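Local coordinates for protein kinase A regulatory subunit, putative (Trypanosoma cruzi, PDB 6FTF), which probably restrains a protein kinase A catalytic subunit and, in a cyclic AMP-independent kinase, binds nucleoside-type ligands in its two cyclic nucleotide-binding domains, at residues 69-75 with 120-126; 84-90 with 103-109; 162-166 with 229-233. One frame throughout, in Å; residues are numbered along the deposited sequence.

The three contacts sample both cyclic nucleotide-binding domains of a single chain. Contacts 1 and 2 belong to the first domain, with contact 2 nested inside the loop that contact 1 closes; their centres are about 13 Å apart. Each joins strands of a different four-stranded antiparallel sheet, and the two sheets meet where Ile72 and Met73 pack on Tyr84. Both contacts touch the same bound 7-cyano-7-deazainosine. Contact 3 follows later in the chain, its centre about 28 Å from that of contact 2, and joins a loop between helices to the second domain, which holds its own ligand. The nucleoside site thus occurs twice, once in each domain.

Contact 1. Residues 69-75 with 120-126; sequences DDCIMEA and VVATVKV. With 7CI (7-cyano-7-deazainosine), chain F.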
loop_
_atom_site.group_PDB
_atom_site.type_symbol
_atom_site.label_atom_id
_atom_site.label_comp_id
_atom_site.label_asym_id
_atom_site.label_seq_id
_atom_site.Cartn_x
_atom_site.Cartn_y
_atom_site.Cartn_z
ATOM N N ASP A 69 -13.428 24.031 4.009
ATOM C CA ASP A 69 -12.778 25.149 3.329
ATOM C C ASP A 69 -11.482 25.623 3.993
ATOM O O ASP A 69 -10.787 26.469 3.406
ATOM C CB ASP A 69 -13.703 26.352 3.063
ATOM C CG ASP A 69 -14.564 26.180 1.824
ATOM O OD1 ASP A 69 -14.266 25.333 0.965
ATOM O OD2 ASP A 69 -15.543 26.940 1.696
ATOM N N ASP A 70 -11.098 25.090 5.150
ATOM C CA ASP A 70 -9.769 25.383 5.664
ATOM C C ASP A 70 -8.720 24.769 4.749
ATOM O O ASP A 70 -8.899 23.670 4.215
ATOM C CB ASP A 70 -9.562 24.744 7.036
ATOM C CG ASP A 70 -10.294 25.442 8.153
ATOM O OD1 ASP A 70 -10.815 26.566 7.964
ATOM O OD2 ASP A 70 -10.319 24.843 9.260
ATOM N N CYS A 71 -7.602 25.465 4.599
ATOM C CA CYS A 71 -6.443 24.914 3.902
ATOM C C CYS A 71 -5.464 24.352 4.923
ATOM O O CYS A 71 -5.007 25.075 5.813
ATOM C CB CYS A 71 -5.751 25.977 3.054
ATOM S SG CYS A 71 -6.731 26.502 1.660
ATOM N N ILE A 72 -5.190 23.052 4.834
ATOM C CA ILE A 72 -4.155 22.455 5.672
ATOM C C ILE A 72 -2.792 23.026 5.301
ATOM O O ILE A 72 -1.944 23.268 6.167
ATOM C CB ILE A 72 -4.198 20.918 5.558
ATOM C CG1 ILE A 72 -5.546 20.387 6.054
ATOM C CG2 ILE A 72 -3.053 20.284 6.336
ATOM C CD1 ILE A 72 -5.773 18.917 5.835
ATOM N N MET A 73 -2.557 23.224 4.007
ATOM C CA MET A 73 -1.345 23.835 3.485
ATOM C C MET A 73 -1.713 24.458 2.149
ATOM O O MET A 73 -2.704 24.076 1.520
ATOM C CB MET A 73 -0.208 22.815 3.353
ATOM C CG MET A 73 -0.523 21.622 2.481
ATOM S SD MET A 73 0.724 20.304 2.588
ATOM C CE MET A 73 0.354 19.657 4.210
ATOM N N GLU A 74 -0.913 25.435 1.733
ATOM C CA GLU A 74 -1.183 26.200 0.523
ATOM C C GLU A 74 0.044 26.224 -0.369
ATOM O O GLU A 74 1.172 26.363 0.113
ATOM C CB GLU A 74 -1.599 27.632 0.869
ATOM C CG GLU A 74 -2.898 27.704 1.660
ATOM C CD GLU A 74 -3.242 29.119 2.096
ATOM O OE1 GLU A 74 -3.197 30.031 1.242
ATOM O OE2 GLU A 74 -3.548 29.312 3.295
ATOM N N ALA A 75 -0.196 26.112 -1.669
ATOM C CA ALA A 75 0.891 26.099 -2.640
ATOM C C ALA A 75 1.833 27.267 -2.387
ATOM O O ALA A 75 1.392 28.411 -2.211
ATOM C CB ALA A 75 0.314 26.184 -4.053
ATOM N N VAL A 120 5.511 23.835 -0.518
ATOM C CA VAL A 120 4.253 23.151 -0.791
ATOM C C VAL A 120 3.914 23.231 -2.269
ATOM O O VAL A 120 3.839 24.319 -2.850
ATOM C CB VAL A 120 3.130 23.723 0.092
ATOM C CG1 VAL A 120 1.805 23.096 -0.278
ATOM C CG2 VAL A 120 3.457 23.486 1.575
ATOM N N VAL A 121 3.662 22.069 -2.868
ATOM C CA VAL A 121 3.411 21.998 -4.303
ATOM C C VAL A 121 1.960 22.327 -4.635
ATOM O O VAL A 121 1.680 23.040 -5.608
ATOM C CB VAL A 121 3.818 20.608 -4.820
ATOM C CG1 VAL A 121 3.452 20.426 -6.288
ATOM C CG2 VAL A 121 5.316 20.383 -4.613
ATOM N N ALA A 122 1.016 21.800 -3.863
ATOM C CA ALA A 122 -0.405 21.961 -4.131
ATOM C C ALA A 122 -1.129 22.373 -2.858
ATOM O O ALA A 122 -0.698 22.055 -1.745
ATOM C CB ALA A 122 -1.030 20.654 -4.634
ATOM N N THR A 123 -2.216 23.116 -3.026
ATOM C CA THR A 123 -3.065 23.461 -1.902
ATOM C C THR A 123 -3.906 22.264 -1.485
ATOM O O THR A 123 -4.390 21.498 -2.322
ATOM C CB THR A 123 -3.931 24.654 -2.287
ATOM O OG1 THR A 123 -3.069 25.778 -2.435
ATOM C CG2 THR A 123 -4.983 24.960 -1.230
ATOM N N VAL A 124 -4.057 22.099 -0.173
ATOM C CA VAL A 124 -4.842 21.020 0.417
ATOM C C VAL A 124 -5.997 21.662 1.162
ATOM O O VAL A 124 -5.776 22.343 2.169
ATOM C CB VAL A 124 -3.987 20.173 1.363
ATOM C CG1 VAL A 124 -4.840 19.089 1.967
ATOM C CG2 VAL A 124 -2.770 19.602 0.630
ATOM N N LYS A 125 -7.219 21.449 0.685
ATOM C CA LYS A 125 -8.381 22.197 1.169
ATOM C C LYS A 125 -9.464 21.227 1.620
ATOM O O LYS A 125 -9.912 20.385 0.838
ATOM C CB LYS A 125 -8.905 23.132 0.076
ATOM C CG LYS A 125 -9.914 24.162 0.552
ATOM C CD LYS A 125 -10.184 25.146 -0.557
ATOM C CE LYS A 125 -11.158 26.230 -0.124
ATOM N NZ LYS A 125 -11.175 27.361 -1.093
ATOM N N VAL A 126 -9.894 21.349 2.882
ATOM C CA VAL A 126 -10.838 20.398 3.461
ATOM C C VAL A 126 -12.190 20.513 2.766
ATOM O O VAL A 126 -12.703 21.619 2.548
ATOM C CB VAL A 126 -10.956 20.664 4.970
ATOM C CG1 VAL A 126 -12.019 19.781 5.590
ATOM C CG2 VAL A 126 -9.618 20.465 5.640
HETATM C C1 7CI F . -0.573 16.052 -2.170
HETATM N N1 7CI F . -0.359 16.046 -3.651
HETATM O O1 7CI F . -0.708 17.399 -1.742
HETATM C C2 7CI F . -0.903 15.152 -4.480
HETATM N N2 7CI F . -1.686 14.075 -4.221
HETATM O O2 7CI F . 0.135 14.858 -0.302
HETATM C C3 7CI F . -2.079 13.313 -5.256
HETATM N N3 7CI F . -1.695 13.630 -6.566
HETATM O O3 7CI F . 2.204 16.435 -0.017
HETATM C C4 7CI F . -0.907 14.704 -6.839
HETATM N N4 7CI F . 1.482 18.040 -7.610
HETATM C C5 7CI F . -0.473 15.520 -5.795
HETATM O O5 7CI F . -0.601 14.906 -8.050
HETATM C C6 7CI F . 0.338 16.715 -5.696
HETATM C C7 7CI F . 0.346 16.992 -4.321
HETATM C C8 7CI F . 0.962 17.439 -6.744
HETATM C C9 7CI F . 0.559 15.498 -1.436
HETATM C C10 7CI F . 1.354 16.661 -1.148
HETATM C C11 7CI F . 0.302 17.695 -0.802
HETATM C C12 7CI F . 0.801 19.199 -0.971
HETATM O O4 7CI F . 1.443 19.358 -2.218
HETATM O O HOH W 1 -13.600 22.856 0.267
#
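Lys125 CE approaches the Asp69 carboxylate from above one side of its plane, 3.4 Å from OD1, whereas water 1 reaches OD1 from close to that plane. The charged atoms OD1 and NZ are 4.2 Å from each other, too far apart for a salt bridge. Water 1 donates to this same OD1 and to the carbonyl O of Val126, which also accepts from Asp69 N; that donor is tilted 32° out of the Val126 carbonyl plane. Two donors therefore grip one peptide oxygen. Between 69-75 and 123-126 the antiparallel ladder continues through Val126 N to Asp70 O, Ile72 N to Val124 O and Val124 N to Met73 O, and the chain of 69-75 turns a corner at Ile72. A side chain takes over at the far end: Thr123 OG1 accepts from Ala75 N at 3.0 Å in a nearly straight bond (174°). With OG1 anti to the carbonyl carbon (chi1 -68°), Thr123 sends CG2 to Cys71 SG at 3.7 Å. On the buried face Met73 runs obliquely over two valines, its CG 3.5 Å from Val124 CG2, while Val120 CG1 meets the same CG from another side. Ala122 N donates to O4 of the nucleoside at 3.0 Å, and Val121 CG1 lies beside its cyano nitrogen. In cyclic AMP-binding regulatory subunits the phosphate-binding cassette carries an arginine; here Val120, probably at the equivalent position, is turned into apolar packing with Met73. The chemistry is thus consistent with a site suited to an uncharged nucleoside hydroxyl rather than a cyclic phosphate.

Contact 2. Residues 84-90 with 103-109; sequences YIIQSGH and KTEGTAV. With 7CI (7-cyano-7-deazainosine), chain F.
Tyr84 and Val109 form an antiparallel hydrogen-bonded pair, each backbone N donating to the other's O at 2.9 Å, and the ladder runs on through Ile86 N to Thr107 O and Gly106 N to Ile86 O. These last two rungs come from a type II turn, Thr104 to Thr107, with Gly106 at positive phi (89°). Thr104 O receives both the backbone N and OG1 of Thr107, the hydroxyl donating at 2.7 Å on a lone pair. Ile86 CD1 lies alongside, 3.7 Å from Thr107 OG1. Further out, the His90 ring takes Thr104 CG2 over the centre of one face, a CH-pi contact 3.7 Å from the centroid. At its edge NE2 makes a weak bond to Glu105 OE2 at 3.0 Å, ring and carboxylate being nearly coplanar (16°). Water 2 joins that carboxylate to Gly89 N. Lys103 NZ donates to Ala108 O and is also hydrogen-bonded to Tyr172 OH, while Val109 CA lies 3.4 Å from O2 of the nucleoside. Gln87 and Ser88 form a classic beta bulge against Ile132 of strand 130-137, the other neighbour of strand 82-86; Ile85 packs on Leu39 of helix 30-42, and Val109 on Met73 of strand 71-73.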
loop_
_atom_site.group_PDB
_atom_site.type_symbol
_atom_site.label_atom_id
_atom_site.label_comp_id
_atom_site.label_asym_id
_atom_site.label_seq_id
_atom_site.Cartn_x
_atom_site.Cartn_y
_atom_site.Cartn_z
ATOM N N TYR A 84 0.702 15.120 7.700
ATOM C CA TYR A 84 -0.624 14.936 8.280
ATOM C C TYR A 84 -1.163 13.594 7.817
ATOM O O TYR A 84 -1.187 13.327 6.616
ATOM C CB TYR A 84 -1.588 16.013 7.778
ATOM C CG TYR A 84 -1.234 17.393 8.217
ATOM C CD1 TYR A 84 -0.233 18.107 7.600
ATOM C CD2 TYR A 84 -1.884 17.974 9.299
ATOM C CE1 TYR A 84 0.092 19.390 8.037
ATOM C CE2 TYR A 84 -1.572 19.223 9.743
ATOM C CZ TYR A 84 -0.580 19.921 9.123
ATOM O OH TYR A 84 -0.280 21.183 9.600
ATOM N N ILE A 85 -1.582 12.749 8.748
ATOM C CA ILE A 85 -2.260 11.493 8.441
ATOM C C ILE A 85 -3.715 11.679 8.858
ATOM O O ILE A 85 -4.011 12.032 10.009
ATOM C CB ILE A 85 -1.620 10.292 9.156
ATOM C CG1 ILE A 85 -0.109 10.219 8.883
ATOM C CG2 ILE A 85 -2.312 8.990 8.697
ATOM C CD1 ILE A 85 0.275 10.116 7.417
ATOM N N ILE A 86 -4.627 11.496 7.925
ATOM C CA ILE A 86 -6.034 11.810 8.151
ATOM C C ILE A 86 -6.711 10.687 8.926
ATOM O O ILE A 86 -6.748 9.534 8.482
ATOM C CB ILE A 86 -6.737 12.051 6.811
ATOM C CG1 ILE A 86 -6.118 13.246 6.090
ATOM C CG2 ILE A 86 -8.222 12.255 7.032
ATOM C CD1 ILE A 86 -6.562 13.383 4.654
ATOM N N GLN A 87 -7.280 11.027 10.085
ATOM C CA GLN A 87 -8.140 10.108 10.821
ATOM C C GLN A 87 -9.529 10.041 10.200
ATOM O O GLN A 87 -10.064 8.946 9.962
ATOM C CB GLN A 87 -8.238 10.547 12.279
ATOM C CG GLN A 87 -9.238 9.742 13.097
ATOM C CD GLN A 87 -9.308 10.221 14.529
ATOM O OE1 GLN A 87 -8.283 10.391 15.207
ATOM N NE2 GLN A 87 -10.522 10.469 15.007
ATOM N N SER A 88 -10.117 11.194 9.907
ATOM C CA SER A 88 -11.423 11.238 9.275
ATOM C C SER A 88 -11.557 12.567 8.563
ATOM O O SER A 88 -10.917 13.558 8.929
ATOM C CB SER A 88 -12.547 11.022 10.285
ATOM O OG SER A 88 -12.487 11.958 11.341
ATOM N N GLY A 89 -12.397 12.579 7.539
ATOM C CA GLY A 89 -12.572 13.744 6.700
ATOM C C GLY A 89 -11.844 13.587 5.379
ATOM O O GLY A 89 -11.031 12.681 5.177
ATOM N N HIS A 90 -12.159 14.491 4.458
ATOM C CA HIS A 90 -11.581 14.478 3.121
ATOM C C HIS A 90 -11.044 15.858 2.782
ATOM O O HIS A 90 -11.529 16.882 3.280
ATOM C CB HIS A 90 -12.604 14.131 2.030
ATOM C CG HIS A 90 -13.242 12.792 2.176
ATOM N ND1 HIS A 90 -14.309 12.408 1.393
ATOM C CD2 HIS A 90 -12.953 11.735 2.965
ATOM C CE1 HIS A 90 -14.660 11.175 1.711
ATOM N NE2 HIS A 90 -13.854 10.744 2.663
ATOM N N LYS A 103 -8.055 13.347 -1.176
ATOM C CA LYS A 103 -7.471 12.628 -0.051
ATOM C C LYS A 103 -8.562 12.255 0.945
ATOM O O LYS A 103 -9.362 13.110 1.354
ATOM C CB LYS A 103 -6.425 13.498 0.653
ATOM C CG LYS A 103 -5.116 13.688 -0.137
ATOM C CD LYS A 103 -4.185 12.488 -0.013
ATOM C CE LYS A 103 -2.918 12.642 -0.837
ATOM N NZ LYS A 103 -1.968 11.557 -0.532
ATOM N N THR A 104 -8.600 10.986 1.332
ATOM C CA THR A 104 -9.648 10.456 2.192
ATOM C C THR A 104 -9.023 9.863 3.454
ATOM O O THR A 104 -7.818 9.967 3.701
ATOM C CB THR A 104 -10.496 9.445 1.415
ATOM O OG1 THR A 104 -9.655 8.377 0.980
ATOM C CG2 THR A 104 -11.147 10.099 0.194
ATOM N N GLU A 105 -9.851 9.247 4.273
ATOM C CA GLU A 105 -9.376 8.793 5.565
ATOM C C GLU A 105 -8.216 7.820 5.398
ATOM O O GLU A 105 -8.220 6.938 4.525
ATOM C CB GLU A 105 -10.515 8.159 6.369
ATOM C CG GLU A 105 -11.265 7.051 5.668
ATOM C CD GLU A 105 -12.417 7.524 4.774
ATOM O OE1 GLU A 105 -13.183 6.641 4.336
ATOM O OE2 GLU A 105 -12.573 8.740 4.498
ATOM N N GLY A 106 -7.227 7.968 6.269
ATOM C CA GLY A 106 -6.062 7.116 6.288
ATOM C C GLY A 106 -4.921 7.573 5.418
ATOM O O GLY A 106 -3.811 7.027 5.541
ATOM N N THR A 107 -5.160 8.524 4.539
ATOM C CA THR A 107 -4.138 9.010 3.628
ATOM C C THR A 107 -3.344 10.138 4.266
ATOM O O THR A 107 -3.720 10.701 5.304
ATOM C CB THR A 107 -4.732 9.468 2.295
ATOM O OG1 THR A 107 -5.499 10.661 2.450
ATOM C CG2 THR A 107 -5.573 8.360 1.670
ATOM N N ALA A 108 -2.229 10.458 3.630
ATOM C CA ALA A 108 -1.289 11.463 4.099
ATOM C C ALA A 108 -1.258 12.669 3.175
ATOM O O ALA A 108 -1.422 12.543 1.954
ATOM C CB ALA A 108 0.126 10.875 4.105
ATOM N N VAL A 109 -0.989 13.836 3.754
ATOM C CA VAL A 109 -0.606 15.020 2.992
ATOM C C VAL A 109 0.645 15.627 3.605
ATOM O O VAL A 109 0.849 15.600 4.824
ATOM C CB VAL A 109 -1.720 16.084 2.856
ATOM C CG1 VAL A 109 -2.851 15.557 1.978
ATOM C CG2 VAL A 109 -2.219 16.542 4.220
HETATM C C1 7CI F . -0.573 16.052 -2.170
HETATM N N1 7CI F . -0.359 16.046 -3.651
HETATM O O1 7CI F . -0.708 17.399 -1.742
HETATM C C2 7CI F . -0.903 15.152 -4.480
HETATM N N2 7CI F . -1.686 14.075 -4.221
HETATM O O2 7CI F . 0.135 14.858 -0.302
HETATM C C3 7CI F . -2.079 13.313 -5.256
HETATM N N3 7CI F . -1.695 13.630 -6.566
HETATM O O3 7CI F . 2.204 16.435 -0.017
HETATM C C4 7CI F . -0.907 14.704 -6.839
HETATM N N4 7CI F . 1.482 18.040 -7.610
HETATM C C5 7CI F . -0.473 15.520 -5.795
HETATM O O5 7CI F . -0.601 14.906 -8.050
HETATM C C6 7CI F . 0.338 16.715 -5.696
HETATM C C7 7CI F . 0.346 16.992 -4.321
HETATM C C8 7CI F . 0.962 17.439 -6.744
HETATM C C9 7CI F . 0.559 15.498 -1.436
HETATM C C10 7CI F . 1.354 16.661 -1.148
HETATM C C11 7CI F . 0.302 17.695 -0.802
HETATM C C12 7CI F . 0.801 19.199 -0.971
HETATM O O4 7CI F . 1.443 19.358 -2.218
HETATM O O HOH W 2 -13.674 10.217 6.565
HETATM O O HOH W 3 -14.823 7.948 2.574
#

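Contact 3. Residues 162-166 with 229-233; sequences NVPFL and QGDHI. With 7CI (7-cyano-7-deazainosine), chain E; EDO (1,2-ethanediol), chain C; EDO (1,2-ethanediol), chain B.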
loop_
_atom_site.group_PDB
_atom_site.type_symbol
_atom_site.label_atom_id
_atom_site.label_comp_id
_atom_site.label_asym_id
_atom_site.label_seq_id
_atom_site.Cartn_x
_atom_site.Cartn_y
_atom_site.Cartn_z
ATOM N N ASN A 162 5.189 -0.051 -16.954
ATOM C CA ASN A 162 5.031 -0.984 -18.055
ATOM C C ASN A 162 4.088 -2.133 -17.721
ATOM O O ASN A 162 3.959 -3.067 -18.525
ATOM C CB ASN A 162 6.398 -1.536 -18.469
ATOM C CG ASN A 162 7.201 -0.543 -19.272
ATOM O OD1 ASN A 162 6.982 -0.378 -20.478
ATOM N ND2 ASN A 162 8.134 0.134 -18.618
ATOM N N VAL A 163 3.417 -2.106 -16.567
ATOM C CA VAL A 163 2.550 -3.182 -16.130
ATOM C C VAL A 163 1.115 -2.916 -16.606
ATOM O O VAL A 163 0.521 -1.907 -16.191
ATOM C CB VAL A 163 2.583 -3.349 -14.606
ATOM C CG1 VAL A 163 1.521 -4.330 -14.143
ATOM C CG2 VAL A 163 3.972 -3.803 -14.158
ATOM N N PRO A 164 0.506 -3.806 -17.405
ATOM C CA PRO A 164 -0.831 -3.490 -17.955
ATOM C C PRO A 164 -1.889 -3.118 -16.923
ATOM O O PRO A 164 -2.598 -2.130 -17.136
ATOM C CB PRO A 164 -1.181 -4.747 -18.762
ATOM C CG PRO A 164 0.146 -5.240 -19.228
ATOM C CD PRO A 164 1.089 -4.995 -18.062
ATOM N N PHE A 165 -2.046 -3.873 -15.842
ATOM C CA PHE A 165 -3.172 -3.617 -14.952
ATOM C C PHE A 165 -3.009 -2.336 -14.156
ATOM O O PHE A 165 -3.980 -1.884 -13.542
ATOM C CB PHE A 165 -3.477 -4.824 -14.053
ATOM C CG PHE A 165 -2.705 -4.880 -12.750
ATOM C CD1 PHE A 165 -1.423 -5.424 -12.697
ATOM C CD2 PHE A 165 -3.285 -4.474 -11.579
ATOM C CE1 PHE A 165 -0.749 -5.517 -11.485
ATOM C CE2 PHE A 165 -2.614 -4.569 -10.380
ATOM C CZ PHE A 165 -1.337 -5.093 -10.345
ATOM N N LEU A 166 -1.828 -1.713 -14.201
ATOM C CA LEU A 166 -1.582 -0.455 -13.516
ATOM C C LEU A 166 -1.643 0.746 -14.444
ATOM O O LEU A 166 -1.386 1.879 -14.010
ATOM C CB LEU A 166 -0.219 -0.489 -12.825
ATOM C CG LEU A 166 -0.047 -1.605 -11.797
ATOM C CD1 LEU A 166 1.377 -1.624 -11.305
ATOM C CD2 LEU A 166 -0.998 -1.462 -10.636
ATOM N N GLN A 229 5.425 -12.540 -16.795
ATOM C CA GLN A 229 5.845 -11.177 -16.511
ATOM C C GLN A 229 4.719 -10.183 -16.770
ATOM O O GLN A 229 4.097 -10.191 -17.833
ATOM C CB GLN A 229 7.055 -10.879 -17.404
ATOM C CG GLN A 229 7.637 -9.500 -17.251
ATOM C CD GLN A 229 8.901 -9.315 -18.058
ATOM O OE1 GLN A 229 9.694 -10.253 -18.229
ATOM N NE2 GLN A 229 9.084 -8.116 -18.585
ATOM N N GLY A 230 4.475 -9.320 -15.791
ATOM C CA GLY A 230 3.434 -8.323 -15.857
ATOM C C GLY A 230 2.126 -8.742 -15.229
ATOM O O GLY A 230 1.297 -7.883 -14.928
ATOM N N ASP A 231 1.931 -10.040 -15.010
ATOM C CA ASP A 231 0.736 -10.551 -14.373
ATOM C C ASP A 231 0.866 -10.458 -12.860
ATOM O O ASP A 231 1.940 -10.212 -12.302
ATOM C CB ASP A 231 0.516 -12.011 -14.779
ATOM C CG ASP A 231 0.140 -12.181 -16.238
ATOM O OD1 ASP A 231 -0.574 -11.309 -16.786
ATOM O OD2 ASP A 231 0.523 -13.199 -16.830
ATOM N N HIS A 232 -0.257 -10.657 -12.192
ATOM C CA HIS A 232 -0.310 -10.629 -10.735
ATOM C C HIS A 232 -1.029 -11.857 -10.187
ATOM O O HIS A 232 -1.912 -12.428 -10.837
ATOM C CB HIS A 232 -1.055 -9.390 -10.250
ATOM C CG HIS A 232 -2.372 -9.196 -10.929
ATOM N ND1 HIS A 232 -3.527 -9.825 -10.521
ATOM C CD2 HIS A 232 -2.699 -8.502 -12.045
ATOM C CE1 HIS A 232 -4.515 -9.504 -11.334
ATOM N NE2 HIS A 232 -4.040 -8.690 -12.264
ATOM N N ILE A 233 -0.661 -12.236 -8.963
ATOM C CA ILE A 233 -1.323 -13.311 -8.235
ATOM C C ILE A 233 -1.501 -12.881 -6.786
ATOM O O ILE A 233 -0.737 -12.064 -6.263
ATOM C CB ILE A 233 -0.605 -14.686 -8.300
ATOM C CG1 ILE A 233 0.829 -14.635 -7.744
ATOM C CG2 ILE A 233 -0.664 -15.264 -9.714
ATOM C CD1 ILE A 233 1.933 -14.439 -8.775
HETATM C C1 7CI E . -4.565 -17.436 -8.279
HETATM N N1 7CI E . -5.770 -18.246 -8.701
HETATM O O1 7CI E . -3.937 -18.060 -7.181
HETATM C C2 7CI E . -6.203 -18.336 -9.946
HETATM N N2 7CI E . -5.685 -17.799 -11.076
HETATM O O2 7CI E . -3.950 -15.158 -8.099
HETATM C C3 7CI E . -6.267 -18.115 -12.251
HETATM N N3 7CI E . -7.430 -18.900 -12.292
HETATM O O3 7CI E . -5.046 -14.999 -5.678
HETATM C C4 7CI E . -7.990 -19.419 -11.157
HETATM N N4 7CI E . -9.470 -20.978 -7.534
HETATM C C5 7CI E . -7.361 -19.173 -9.918
HETATM O O5 7CI E . -9.061 -20.076 -11.290
HETATM C C6 7CI E . -7.588 -19.565 -8.531
HETATM C C7 7CI E . -6.548 -18.953 -7.844
HETATM C C8 7CI E . -8.615 -20.339 -7.994
HETATM C C9 7CI E . -4.944 -16.072 -7.817
HETATM C C10 7CI E . -5.139 -16.263 -6.403
HETATM C C11 7CI E . -3.953 -17.189 -6.059
HETATM C C12 7CI E . -4.153 -18.037 -4.738
HETATM O O4 7CI E . -5.414 -18.610 -4.726
HETATM C C1 EDO C . 6.832 -4.969 -17.739
HETATM O O1 EDO C . 8.083 -5.658 -17.679
HETATM C C2 EDO C . 5.687 -5.956 -17.557
HETATM O O2 EDO C . 5.787 -6.961 -18.568
HETATM C C1 EDO B . 10.201 4.185 -19.618
HETATM O O1 EDO B . 11.260 3.215 -19.668
HETATM C C2 EDO B . 8.856 3.521 -19.325
HETATM O O2 EDO B . 8.633 2.458 -20.246
HETATM O O HOH W 4 -0.992 -6.623 -15.850
#
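Phe165 and His232 make the principal side-chain contact, an edge-to-face pair in which CD2 of the imidazole stands 3.4 Å above the plane of the phenyl ring, offset toward its rim. The centroids are 4.4 Å apart and the planes meet at 56°, so the histidine leans over the phenyl rather than standing upright on it. Leu166 CD2 lies against the opposite face, leaving the phenyl ring sandwiched between its neighbour in sequence and the strand 232-233. Placing CG between its own backbone N and carbonyl carbon (chi1 88°) turns one face of the Phe165 ring to the imidazole edge. The histidine in turn is tethered through ND1 to Glu235, a bond that helps set the ring's rotation and leaves the CD2 edge to meet the phenyl. Gly230, the third main participant, contributes its carbonyl. Its O comes within 3.6 Å of Val163 CG1 and also lies near the plane of the Phe165 ring, at the edge. Water 4 donates to this oxygen at 2.8 Å and accepts from Phe165 N at 2.9 Å, linking the two backbones. A bound 1,2-ethanediol, probably from the crystallisation liquor, lies between Asn162 and Gly230. Residues 164-166 form a 3-10 turn between helices 149-160 and 171-178, consistent with the helix, 3-10 loop, helix element called the N3A motif in regulatory subunits. Strand 232-233 leads directly into the ligand site, where Ile233 CA lies 3.2 Å from O2 of the second nucleoside. A tilted aromatic pair, apolar packing and one water bridging Phe165 N and Gly230 O thus join the two segments, with no direct backbone bond between them, a junction less directional than a backbone ladder.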